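Long-range contact in ADP-ribosylating toxin CARDS (PDB 4TLV), which transfers the ADP-ribosyl group of NAD(+) to multiple target proteins in vitro and causes vacuolization in mammalian cells: residues F9-D14 with A78-I83. Residues are numbered along the deposited sequence; the frame is centred on the assembly and turned at random.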
loop_
_atom_site.group_PDB
_atom_site.type_symbol
_atom_site.label_atom_id
_atom_site.label_comp_id
_atom_site.label_asym_id
_atom_site.label_seq_id
_atom_site.Cartn_x
_atom_site.Cartn_y
_atom_site.Cartn_z
ATOM N N PHE A 9 6.114 -15.677 3.093
ATOM C CA PHE A 9 7.292 -15.281 2.321
ATOM C C PHE A 9 7.367 -13.773 2.152
ATOM O O PHE A 9 6.337 -13.087 2.011
ATOM C CB PHE A 9 7.288 -15.957 0.937
ATOM C CG PHE A 9 7.572 -17.436 0.988
ATOM C CD1 PHE A 9 8.828 -17.892 1.336
ATOM C CD2 PHE A 9 6.578 -18.368 0.686
ATOM C CE1 PHE A 9 9.112 -19.254 1.401
ATOM C CE2 PHE A 9 6.853 -19.735 0.746
ATOM C CZ PHE A 9 8.115 -20.177 1.095
ATOM N N VAL A 10 8.588 -13.265 2.178
ATOM C CA VAL A 10 8.862 -11.884 1.815
ATOM C C VAL A 10 9.903 -11.917 0.689
ATOM O O VAL A 10 10.401 -12.989 0.348
ATOM C CB VAL A 10 9.349 -11.039 3.020
ATOM C CG1 VAL A 10 8.221 -10.858 4.043
ATOM C CG2 VAL A 10 10.581 -11.645 3.685
ATOM N N TYR A 11 10.224 -10.761 0.114
ATOM C CA TYR A 11 11.045 -10.710 -1.110
ATOM C C TYR A 11 12.049 -9.589 -1.046
ATOM O O TYR A 11 11.788 -8.537 -0.454
ATOM C CB TYR A 11 10.154 -10.488 -2.340
ATOM C CG TYR A 11 9.151 -11.584 -2.449
ATOM C CD1 TYR A 11 9.457 -12.747 -3.140
ATOM C CD2 TYR A 11 7.916 -11.492 -1.805
ATOM C CE1 TYR A 11 8.560 -13.785 -3.207
ATOM C CE2 TYR A 11 7.011 -12.549 -1.860
ATOM C CZ TYR A 11 7.351 -13.689 -2.569
ATOM O OH TYR A 11 6.470 -14.748 -2.652
ATOM N N ARG A 12 13.177 -9.791 -1.709
ATOM C CA ARG A 12 14.228 -8.790 -1.696
ATOM C C ARG A 12 15.031 -8.883 -2.985
ATOM O O ARG A 12 15.447 -9.977 -3.387
ATOM C CB ARG A 12 15.164 -9.039 -0.510
ATOM C CG ARG A 12 16.280 -7.977 -0.373
ATOM C CD ARG A 12 17.286 -8.385 0.716
ATOM N NE ARG A 12 18.530 -7.625 0.588
ATOM C CZ ARG A 12 18.716 -6.402 1.070
ATOM N NH1 ARG A 12 17.739 -5.775 1.726
ATOM N NH2 ARG A 12 19.883 -5.795 0.879
ATOM N N VAL A 13 15.243 -7.739 -3.627
ATOM C CA VAL A 13 16.092 -7.676 -4.815
ATOM C C VAL A 13 17.493 -7.277 -4.359
ATOM O O VAL A 13 17.663 -6.311 -3.610
ATOM C CB VAL A 13 15.541 -6.643 -5.842
ATOM C CG1 VAL A 13 16.519 -6.446 -7.029
ATOM C CG2 VAL A 13 14.147 -7.059 -6.333
ATOM N N ASP A 14 18.500 -8.024 -4.796
ATOM C CA ASP A 14 19.860 -7.809 -4.339
ATOM C C ASP A 14 20.777 -8.133 -5.516
ATOM O O ASP A 14 20.495 -9.041 -6.280
ATOM C CB ASP A 14 20.143 -8.751 -3.160
ATOM C CG ASP A 14 21.299 -8.298 -2.303
ATOM O OD1 ASP A 14 22.440 -8.256 -2.809
ATOM O OD2 ASP A 14 21.077 -8.011 -1.105
ATOM N N ALA A 78 19.868 -8.091 -11.633
ATOM C CA ALA A 78 19.945 -8.372 -10.194
ATOM C C ALA A 78 19.168 -9.652 -9.953
ATOM O O ALA A 78 18.766 -10.312 -10.914
ATOM C CB ALA A 78 19.328 -7.216 -9.388
ATOM N N TYR A 79 18.973 -10.020 -8.686
ATOM C CA TYR A 79 18.216 -11.223 -8.365
ATOM C C TYR A 79 17.098 -10.925 -7.397
ATOM O O TYR A 79 17.281 -10.164 -6.458
ATOM C CB TYR A 79 19.123 -12.295 -7.781
ATOM C CG TYR A 79 20.155 -12.723 -8.782
ATOM C CD1 TYR A 79 19.867 -13.710 -9.710
ATOM C CD2 TYR A 79 21.391 -12.097 -8.838
ATOM C CE1 TYR A 79 20.795 -14.094 -10.651
ATOM C CE2 TYR A 79 22.326 -12.463 -9.783
ATOM C CZ TYR A 79 22.022 -13.468 -10.685
ATOM O OH TYR A 79 22.955 -13.848 -11.624
ATOM N N LEU A 80 15.941 -11.518 -7.650
ATOM C CA LEU A 80 14.824 -11.439 -6.718
ATOM C C LEU A 80 14.885 -12.678 -5.855
ATOM O O LEU A 80 14.872 -13.794 -6.372
ATOM C CB LEU A 80 13.507 -11.425 -7.475
ATOM C CG LEU A 80 12.227 -11.570 -6.641
ATOM C CD1 LEU A 80 12.000 -10.305 -5.812
ATOM C CD2 LEU A 80 11.059 -11.817 -7.566
ATOM N N TYR A 81 14.962 -12.483 -4.542
ATOM C CA TYR A 81 14.981 -13.600 -3.612
ATOM C C TYR A 81 13.671 -13.750 -2.859
ATOM O O TYR A 81 13.107 -12.765 -2.372
ATOM C CB TYR A 81 16.100 -13.409 -2.603
ATOM C CG TYR A 81 17.445 -13.504 -3.246
ATOM C CD1 TYR A 81 18.003 -14.747 -3.534
ATOM C CD2 TYR A 81 18.158 -12.366 -3.593
ATOM C CE1 TYR A 81 19.239 -14.845 -4.131
ATOM C CE2 TYR A 81 19.397 -12.460 -4.205
ATOM C CZ TYR A 81 19.931 -13.701 -4.463
ATOM O OH TYR A 81 21.161 -13.819 -5.067
ATOM N N GLU A 82 13.219 -14.996 -2.750
ATOM C CA GLU A 82 12.033 -15.347 -1.984
ATOM C C GLU A 82 12.498 -15.933 -0.656
ATOM O O GLU A 82 13.264 -16.896 -0.639
ATOM C CB GLU A 82 11.224 -16.385 -2.756
ATOM C CG GLU A 82 10.023 -16.922 -1.999
ATOM C CD GLU A 82 9.288 -17.989 -2.801
ATOM O OE1 GLU A 82 9.855 -19.075 -2.991
ATOM O OE2 GLU A 82 8.163 -17.724 -3.243
ATOM N N ILE A 83 12.037 -15.353 0.455
ATOM C CA ILE A 83 12.606 -15.610 1.770
ATOM C C ILE A 83 11.494 -15.973 2.754
ATOM O O ILE A 83 10.557 -15.194 2.939
ATOM C CB ILE A 83 13.319 -14.333 2.300
ATOM C CG1 ILE A 83 14.372 -13.825 1.302
ATOM C CG2 ILE A 83 13.900 -14.555 3.696
ATOM C CD1 ILE A 83 14.820 -12.368 1.548
#
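The Phe9 ring lies over the carboxylate of Glu82, its plane 22° from that of the acid and Glu82 CD 4.1 Å above the ring plane, over its centre. The pair sits on an antiparallel two-strand pairing in the mono-ADP-ribosyltransferase domain, where 9-14 forms the outermost strand of its sheet and 76-84 the next one in. Six backbone hydrogen bonds join Val10 to Ile83, Arg12 to Tyr81 and Asp14 to Tyr79, the shortest from Tyr81 N to Arg12 O at 2.8 Å. CG anti to the backbone N (chi1 175°) and an extended chain carry the Glu82 acid alongside the Tyr11 ring, pointing the same way, Glu82 CG 3.7 Å from Tyr11 CE1. At the end of that path Tyr11 OH makes a weak hydrogen bond to Glu82 OE2 (3.5 Å), while OE1 is taken by Arg147 and Ser148 of strand 146-156. On the same face, Leu80 CD1 touches both Tyr11 CB and Val13 CG2, against helix 56-60. The other face carries Tyr81, whose ring edge meets Asp14 CB and whose hydroxyl bonds Arg16 O. There Arg12, also held by Ser51 O, grips Asp14 side-on: its NE and NH2 both reach OD2, with NE 3.1 Å from that oxygen on its anti lone pair.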